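Local coordinates for protein toll (Drosophila melanogaster, PDB 4LXR), which acts as the receptor for cleaved, activated spaetzle C-106, switching on the Toll signalling pathway that induces drosomycin and helps establish dorsal-ventral polarity in the fly embryo, at residues Asn248-Leu253 with Arg272-Arg277; Ala281-Arg286 with Ala301-Leu306; Leu297-Glu302 with Ile320-Asn325. One frame throughout, in Å; residues are numbered along the deposited sequence.

Contact 1 (Asn248-Leu253 with Arg272-Arg277)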
# COMPACT_ATOMS: atom_id res chain seq x y z
N ASN A 248 18.85 25.75 7.92
CA ASN A 248 19.05 24.51 7.20
C ASN A 248 20.52 24.27 6.85
O ASN A 248 21.09 24.99 6.03
CB ASN A 248 18.16 24.40 5.96
CG ASN A 248 18.13 22.98 5.37
OD1 ASN A 248 18.79 22.09 5.87
ND2 ASN A 248 17.33 22.78 4.33
N LEU A 249 21.10 23.23 7.45
CA LEU A 249 22.49 22.87 7.26
C LEU A 249 22.65 21.55 6.51
O LEU A 249 23.75 20.98 6.52
CB LEU A 249 23.18 22.71 8.61
CG LEU A 249 23.15 23.90 9.58
CD1 LEU A 249 23.87 23.56 10.89
CD2 LEU A 249 23.77 25.13 8.93
N SER A 250 21.58 21.07 5.88
CA SER A 250 21.55 19.73 5.30
C SER A 250 22.53 19.53 4.14
O SER A 250 23.07 20.48 3.59
CB SER A 250 20.13 19.35 4.82
OG SER A 250 19.19 19.39 5.88
N ALA A 251 22.75 18.27 3.79
CA ALA A 251 23.49 17.89 2.60
C ALA A 251 24.87 18.55 2.53
O ALA A 251 25.32 18.94 1.46
CB ALA A 251 22.67 18.18 1.33
N ASN A 252 25.51 18.68 3.68
CA ASN A 252 26.87 19.19 3.72
C ASN A 252 27.85 18.08 4.13
O ASN A 252 27.52 16.89 4.06
CB ASN A 252 26.97 20.43 4.63
CG ASN A 252 26.43 21.68 3.94
OD1 ASN A 252 26.95 22.09 2.89
ND2 ASN A 252 25.38 22.28 4.49
N LEU A 253 29.06 18.46 4.53
CA LEU A 253 30.13 17.50 4.72
C LEU A 253 30.72 17.54 6.13
O LEU A 253 31.93 17.37 6.30
CB LEU A 253 31.24 17.76 3.69
CG LEU A 253 30.83 17.71 2.21
CD1 LEU A 253 31.92 18.27 1.31
CD2 LEU A 253 30.51 16.29 1.82
N ARG A 272 17.34 21.92 10.64
CA ARG A 272 17.48 20.74 9.79
C ARG A 272 18.94 20.44 9.51
O ARG A 272 19.67 21.29 8.96
CB ARG A 272 16.75 20.95 8.46
CG ARG A 272 15.25 20.97 8.55
CD ARG A 272 14.65 21.54 7.26
NE ARG A 272 13.21 21.73 7.37
CZ ARG A 272 12.41 21.93 6.33
NH1 ARG A 272 12.93 21.96 5.10
NH2 ARG A 272 11.11 22.11 6.52
N LEU A 273 19.39 19.26 9.91
CA LEU A 273 20.67 18.74 9.46
C LEU A 273 20.44 17.34 8.92
O LEU A 273 20.69 16.34 9.60
CB LEU A 273 21.73 18.75 10.59
CG LEU A 273 23.18 18.68 10.07
CD1 LEU A 273 24.16 19.37 10.99
CD2 LEU A 273 23.65 17.26 9.80
N MET A 274 19.97 17.27 7.68
CA MET A 274 19.57 16.02 7.04
C MET A 274 20.56 15.63 5.96
O MET A 274 21.14 16.50 5.31
CB MET A 274 18.17 16.19 6.44
CG MET A 274 17.12 16.67 7.45
SD MET A 274 15.68 17.39 6.67
CE MET A 274 15.04 15.93 5.81
N ASN A 275 20.76 14.33 5.75
CA ASN A 275 21.56 13.85 4.63
C ASN A 275 22.95 14.47 4.56
O ASN A 275 23.43 14.88 3.50
CB ASN A 275 20.83 14.05 3.32
CG ASN A 275 19.55 13.27 3.27
OD1 ASN A 275 19.55 12.04 3.45
ND2 ASN A 275 18.43 13.97 3.05
N ASN A 276 23.60 14.54 5.71
CA ASN A 276 25.00 14.87 5.72
C ASN A 276 25.70 13.81 4.85
O ASN A 276 25.35 12.63 4.88
CB ASN A 276 25.50 14.85 7.16
CG ASN A 276 26.82 15.55 7.33
OD1 ASN A 276 26.91 16.78 7.25
ND2 ASN A 276 27.86 14.78 7.62
N ARG A 277 26.67 14.24 4.04
CA ARG A 277 27.22 13.38 3.00
C ARG A 277 28.41 12.56 3.47
O ARG A 277 28.95 11.76 2.72
CB ARG A 277 27.60 14.21 1.76
CG ARG A 277 26.44 15.03 1.17
CD ARG A 277 25.25 14.15 0.74
NE ARG A 277 24.22 14.93 0.05
CZ ARG A 277 23.00 14.50 -0.26
NH1 ARG A 277 22.61 13.28 0.06
NH2 ARG A 277 22.17 15.32 -0.90
O HOH W 1 15.31 20.79 3.57
O HOH W 2 24.71 18.12 6.18

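Contact 2 (Ala281-Arg286 with Ala301-Leu306)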
# COMPACT_ATOMS: atom_id res chain seq x y z
N ALA A 281 29.66 11.54 13.59
CA ALA A 281 29.57 10.56 14.66
C ALA A 281 28.62 10.96 15.78
O ALA A 281 27.84 10.13 16.26
CB ALA A 281 30.95 10.25 15.22
N THR A 282 28.67 12.22 16.18
CA THR A 282 27.81 12.72 17.24
C THR A 282 27.61 14.23 17.12
O THR A 282 28.18 14.87 16.24
CB THR A 282 28.40 12.45 18.63
OG1 THR A 282 27.38 12.63 19.62
CG2 THR A 282 29.60 13.40 18.91
N LEU A 283 26.79 14.79 18.00
CA LEU A 283 26.59 16.23 18.07
C LEU A 283 27.19 16.73 19.40
O LEU A 283 27.17 16.01 20.40
CB LEU A 283 25.10 16.57 17.97
CG LEU A 283 24.43 16.08 16.68
CD1 LEU A 283 22.90 16.17 16.78
CD2 LEU A 283 24.95 16.90 15.50
N PRO A 284 27.74 17.96 19.40
CA PRO A 284 28.35 18.52 20.61
C PRO A 284 27.36 18.67 21.77
O PRO A 284 26.15 18.72 21.57
CB PRO A 284 28.84 19.91 20.14
CG PRO A 284 28.02 20.21 18.92
CD PRO A 284 27.81 18.88 18.25
N SER A 285 27.91 18.72 22.98
CA SER A 285 27.14 18.88 24.20
C SER A 285 26.20 20.10 24.14
O SER A 285 26.61 21.19 23.75
CB SER A 285 28.11 19.05 25.38
OG SER A 285 27.40 19.32 26.57
N ARG A 286 24.94 19.89 24.52
CA ARG A 286 23.96 20.97 24.62
C ARG A 286 23.75 21.78 23.34
O ARG A 286 23.34 22.93 23.42
CB ARG A 286 24.34 21.92 25.76
CG ARG A 286 24.10 21.34 27.13
CD ARG A 286 24.16 22.41 28.19
NE ARG A 286 25.53 22.73 28.56
CZ ARG A 286 26.21 22.09 29.51
NH1 ARG A 286 25.62 21.09 30.18
NH2 ARG A 286 27.45 22.43 29.80
N ALA A 301 22.46 12.00 9.75
CA ALA A 301 23.85 12.23 9.41
C ALA A 301 24.76 11.07 9.84
O ALA A 301 25.95 11.27 10.10
CB ALA A 301 24.31 13.53 10.05
N GLU A 302 24.20 9.86 9.89
CA GLU A 302 24.90 8.65 10.36
C GLU A 302 25.33 8.79 11.82
O GLU A 302 26.40 8.34 12.21
CB GLU A 302 26.13 8.32 9.51
CG GLU A 302 26.04 8.69 8.06
CD GLU A 302 25.23 7.71 7.29
OE1 GLU A 302 24.06 8.03 6.98
OE2 GLU A 302 25.77 6.63 6.98
N LEU A 303 24.50 9.44 12.63
CA LEU A 303 24.86 9.71 14.01
C LEU A 303 25.01 8.39 14.75
O LEU A 303 24.15 7.50 14.62
CB LEU A 303 23.80 10.61 14.66
CG LEU A 303 23.71 12.05 14.12
CD1 LEU A 303 22.35 12.69 14.43
CD2 LEU A 303 24.87 12.91 14.66
N GLN A 304 26.10 8.27 15.50
CA GLN A 304 26.40 7.03 16.22
C GLN A 304 25.90 7.06 17.66
O GLN A 304 25.53 6.03 18.22
CB GLN A 304 27.91 6.74 16.18
CG GLN A 304 28.36 6.02 14.93
CD GLN A 304 29.86 5.92 14.82
OE1 GLN A 304 30.46 6.52 13.93
NE2 GLN A 304 30.49 5.17 15.73
N SER A 305 25.87 8.26 18.24
CA SER A 305 25.37 8.46 19.59
C SER A 305 25.06 9.93 19.84
O SER A 305 25.53 10.81 19.11
CB SER A 305 26.39 7.95 20.62
OG SER A 305 27.59 8.67 20.54
N LEU A 306 24.24 10.19 20.86
CA LEU A 306 23.87 11.55 21.24
C LEU A 306 24.21 11.80 22.71
O LEU A 306 24.15 10.88 23.53
CB LEU A 306 22.38 11.78 21.02
CG LEU A 306 21.85 11.54 19.61
CD1 LEU A 306 20.33 11.67 19.57
CD2 LEU A 306 22.52 12.49 18.61
O HOH W 3 29.42 8.69 18.94

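Contact 3 (Leu297-Glu302 with Ile320-Asn325). With NAG (2-acetamido-2-deoxy-beta-D-glucopyranose), chain D.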
# COMPACT_ATOMS: atom_id res chain seq x y z
N LEU A 297 13.09 19.38 15.01
CA LEU A 297 14.44 18.95 14.65
C LEU A 297 14.41 17.82 13.64
O LEU A 297 13.64 16.88 13.80
CB LEU A 297 15.22 18.55 15.89
CG LEU A 297 15.48 19.75 16.82
CD1 LEU A 297 15.87 19.29 18.18
CD2 LEU A 297 16.57 20.66 16.26
N ARG A 298 15.23 17.94 12.60
CA ARG A 298 15.42 16.89 11.61
C ARG A 298 16.90 16.63 11.52
O ARG A 298 17.66 17.48 11.09
CB ARG A 298 14.93 17.31 10.22
CG ARG A 298 13.58 18.01 10.18
CD ARG A 298 12.44 17.13 10.65
NE ARG A 298 11.16 17.78 10.39
CZ ARG A 298 9.98 17.33 10.81
NH1 ARG A 298 9.91 16.21 11.53
NH2 ARG A 298 8.89 18.00 10.52
N LEU A 299 17.30 15.42 11.91
CA LEU A 299 18.70 15.11 12.08
C LEU A 299 18.96 13.73 11.48
O LEU A 299 18.45 12.71 11.97
CB LEU A 299 19.06 15.13 13.58
CG LEU A 299 18.72 16.42 14.35
CD1 LEU A 299 18.82 16.20 15.86
CD2 LEU A 299 19.62 17.61 13.90
N ARG A 300 19.74 13.72 10.41
CA ARG A 300 20.09 12.49 9.73
C ARG A 300 21.48 12.68 9.16
O ARG A 300 21.68 13.44 8.21
CB ARG A 300 19.09 12.19 8.61
CG ARG A 300 19.48 10.95 7.82
CD ARG A 300 19.01 10.99 6.39
NE ARG A 300 19.27 9.71 5.72
CZ ARG A 300 18.35 9.04 5.04
NH1 ARG A 300 17.13 9.53 4.94
NH2 ARG A 300 18.65 7.88 4.47
N ALA A 301 22.46 12.00 9.75
CA ALA A 301 23.85 12.23 9.41
C ALA A 301 24.76 11.07 9.84
O ALA A 301 25.95 11.27 10.10
CB ALA A 301 24.31 13.53 10.05
N GLU A 302 24.20 9.86 9.89
CA GLU A 302 24.90 8.65 10.36
C GLU A 302 25.33 8.79 11.82
O GLU A 302 26.40 8.34 12.21
CB GLU A 302 26.13 8.32 9.51
CG GLU A 302 26.04 8.69 8.06
CD GLU A 302 25.23 7.71 7.29
OE1 GLU A 302 24.06 8.03 6.98
OE2 GLU A 302 25.77 6.63 6.98
N ILE A 320 10.64 15.57 16.60
CA ILE A 320 12.03 15.16 16.43
C ILE A 320 12.10 14.02 15.44
O ILE A 320 11.45 12.99 15.61
CB ILE A 320 12.64 14.67 17.76
CG1 ILE A 320 12.54 15.74 18.84
CG2 ILE A 320 14.09 14.23 17.56
CD1 ILE A 320 13.22 15.34 20.15
N SER A 321 12.87 14.22 14.38
CA SER A 321 13.17 13.16 13.43
C SER A 321 14.63 12.77 13.59
O SER A 321 15.52 13.58 13.33
CB SER A 321 12.90 13.64 12.01
OG SER A 321 11.52 13.97 11.85
N LEU A 322 14.86 11.54 14.05
CA LEU A 322 16.20 11.02 14.26
C LEU A 322 16.36 9.73 13.48
O LEU A 322 17.27 8.94 13.71
CB LEU A 322 16.48 10.81 15.75
CG LEU A 322 17.12 12.05 16.38
CD1 LEU A 322 17.00 12.02 17.88
CD2 LEU A 322 18.58 12.13 15.94
N GLY A 323 15.45 9.54 12.54
CA GLY A 323 15.46 8.39 11.67
C GLY A 323 16.70 8.34 10.79
O GLY A 323 17.29 9.38 10.47
N ASP A 324 17.08 7.12 10.43
CA ASP A 324 18.16 6.83 9.50
C ASP A 324 19.53 7.27 10.00
O ASP A 324 20.33 7.83 9.24
CB ASP A 324 17.87 7.41 8.11
CG ASP A 324 16.61 6.84 7.51
OD1 ASP A 324 16.66 5.74 6.91
OD2 ASP A 324 15.56 7.50 7.63
N ASN A 325 19.80 7.03 11.27
CA ASN A 325 21.15 7.21 11.78
C ASN A 325 21.69 5.84 12.13
O ASN A 325 21.17 4.85 11.63
CB ASN A 325 21.16 8.19 12.95
CG ASN A 325 20.85 9.60 12.50
OD1 ASN A 325 21.66 10.22 11.82
ND2 ASN A 325 19.67 10.09 12.84
C1 NAG D . 4.59 17.02 14.62
C2 NAG D . 4.04 17.36 13.23
C3 NAG D . 2.51 17.38 13.25
C4 NAG D . 1.95 16.11 13.86
C5 NAG D . 2.59 15.84 15.22
C6 NAG D . 2.15 14.53 15.86
C7 NAG D . 5.48 18.71 11.77
C8 NAG D . 5.88 20.10 11.36
N2 NAG D . 4.55 18.62 12.73
O3 NAG D . 2.03 17.54 11.92
O4 NAG D . 0.55 16.27 14.05
O5 NAG D . 4.01 15.78 15.08
O6 NAG D . 2.35 13.42 14.99
O7 NAG D . 5.97 17.71 11.25
O HOH W 4 16.11 11.89 10.71
O HOH W 5 21.42 8.10 6.79

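Contact 1 (Asn248-Leu253 with Arg272-Arg277)
Ser250 OG sits between two partners: it donates to Asn248 OD1 (2.7 Å) and accepts from Met274 N of the next coil (2.9 Å). The setting is a pair of leucine-rich repeats, LRR 5 and LRR 6, whose parallel strands line the concave surface of the ectodomain solenoid. Asn248 OD1 itself takes two donors. The serine hydroxyl lies in the plane of the Asn248 side-chain carbonyl, on a lone pair, while Ser250 N (3.0 Å from OD1) sits 40° above that plane and closes an Asx turn. The torsion chi1 of -167° places Asn248 CG beside the carbonyl carbon, where OD1 can accept from both. Leu249 N to Arg272 O belongs to the parallel pairing at the strand ends; Ala251 N to Met274 O and Arg277 N to Asn252 O continue it into the turns, each 2.8 Å. A water between the segments accepts from Asn252 N (2.7 Å) and donates to Leu249 O and Asn276 OD1. The Asn252 amide spans coils too, since its OD1 accepts from Asn228 N and Ile230 N of the preceding repeat. The turn after the strand meets the ligand: Asn275 ND2 bonds Asn59 OD1 of a spaetzle C-106 chain, and Arg277 NH1 bonds Phe60 O of the same chain. Behind that grip the Arg277 guanidinium passes obliquely by Ala251, with NH2 3.7 Å from the methyl CB.

Contact 2 (Ala281-Arg286 with Ala301-Leu306)
Ala281 and Thr282 of LRR 6 meet Gln304 and Ser305 of LRR 7 where the loops of two successive leucine-rich repeat coils run past each other after leaving their strands. Neither segment has regular secondary structure, and the polar join consists of a few separate bonds. Two are between main-chain groups and converge on one acceptor: Gln304 N reaches Ala281 O at 2.7 Å, 28° out of the carbonyl plane, and Ser305 N adds a weak bond to that same oxygen at 3.4 Å. A third uses a side chain, Thr282 OG1 donating to Ser305 O at 2.6 Å. Here the hydroxyl stands trans to the threonine's own N (chi1 -165°), which directs it across to the neighbouring coil, and it approaches from 46° above the plane of the serine carbonyl. The apolar part lies on the inward side, where Leu283 packs on Leu303 and Leu306, all three buried. Leu283 CG touches Leu303 CD2 at 3.8 Å, the two side chains crossing at about a right angle; against Leu306 it instead runs alongside, both pointing the same way, with Leu283 CD1 4.1 Å from Leu306 CD2. Farther along the loop, Ser285 OG and Arg286 N bond the carboxylate of Asp309, a second tie to LRR 7. At the solvent side, the extended side chain of the exposed Gln304 brings OE1 to 4.0 Å from Ala281 CB.

Contact 3 (Leu297-Glu302 with Ile320-Asn325)
Asn325 carries the tight half of this contact, its amide inserted against the backbone of Leu299 to Ala301, where the strand of the preceding leucine-rich repeat gives way to the loop. OD1 accepts from Ala301 N at 2.8 Å in a nearly straight bond (172°), and Leu303 N is a further donor to it. ND2 donates to Leu299 O at 3.0 Å and also to Leu322 O of its own segment; both acceptors lie close to the amide plane, which fixes its rotation. Ahead of it the strands pair in parallel, Ser321 N bonding Leu297 O at 2.8 Å, while Leu299 CB packs on Leu322 CD2 at 3.8 Å, the two leucines side by side in the solenoid core. Looser is the partly exposed Arg300-Asp324 stack, where a water accepts from Arg300 NE. Asp324 CB lies over one guanidinium face, 3.5 Å from Arg300 CZ, and the carboxylate stacks at 4° to that plane. The ion pair from Arg300 NH1 to Asp324 OD2 is therefore long, 3.7 Å, with no N-H aimed at the oxygen. Bent at chi2 (-64°), Arg298 hydrogen-bonds Ser321 OG through NH1 at 2.8 Å; at the other branch, NH2 bonds the acetamide O7 of an attached glycan sugar at 3.0 Å.

Contacts 1 and 3 repeat one design along the solenoid: each joins strand ends and the following turns of adjacent repeats, and strands 270-273 and 296-299 are neighbours, probably linked by Leu273 N to Arg298 O and Leu273 O to Arg300 N. Contact 1 is the more buried and ends in bonds to spaetzle; the spaetzle contacts found for contact 3, at Arg298 and Arg300, are packing. Contact 2 joins the loops that follow the strands, with three hydrogen bonds, one weak, and 313 Å² buried against about 528 Å² in each of the others. In the interior Leu283 meets Leu299 and Leu306 meets Leu322, while Leu273 of contact 1 packs on Ala301, which contacts 2 and 3 share.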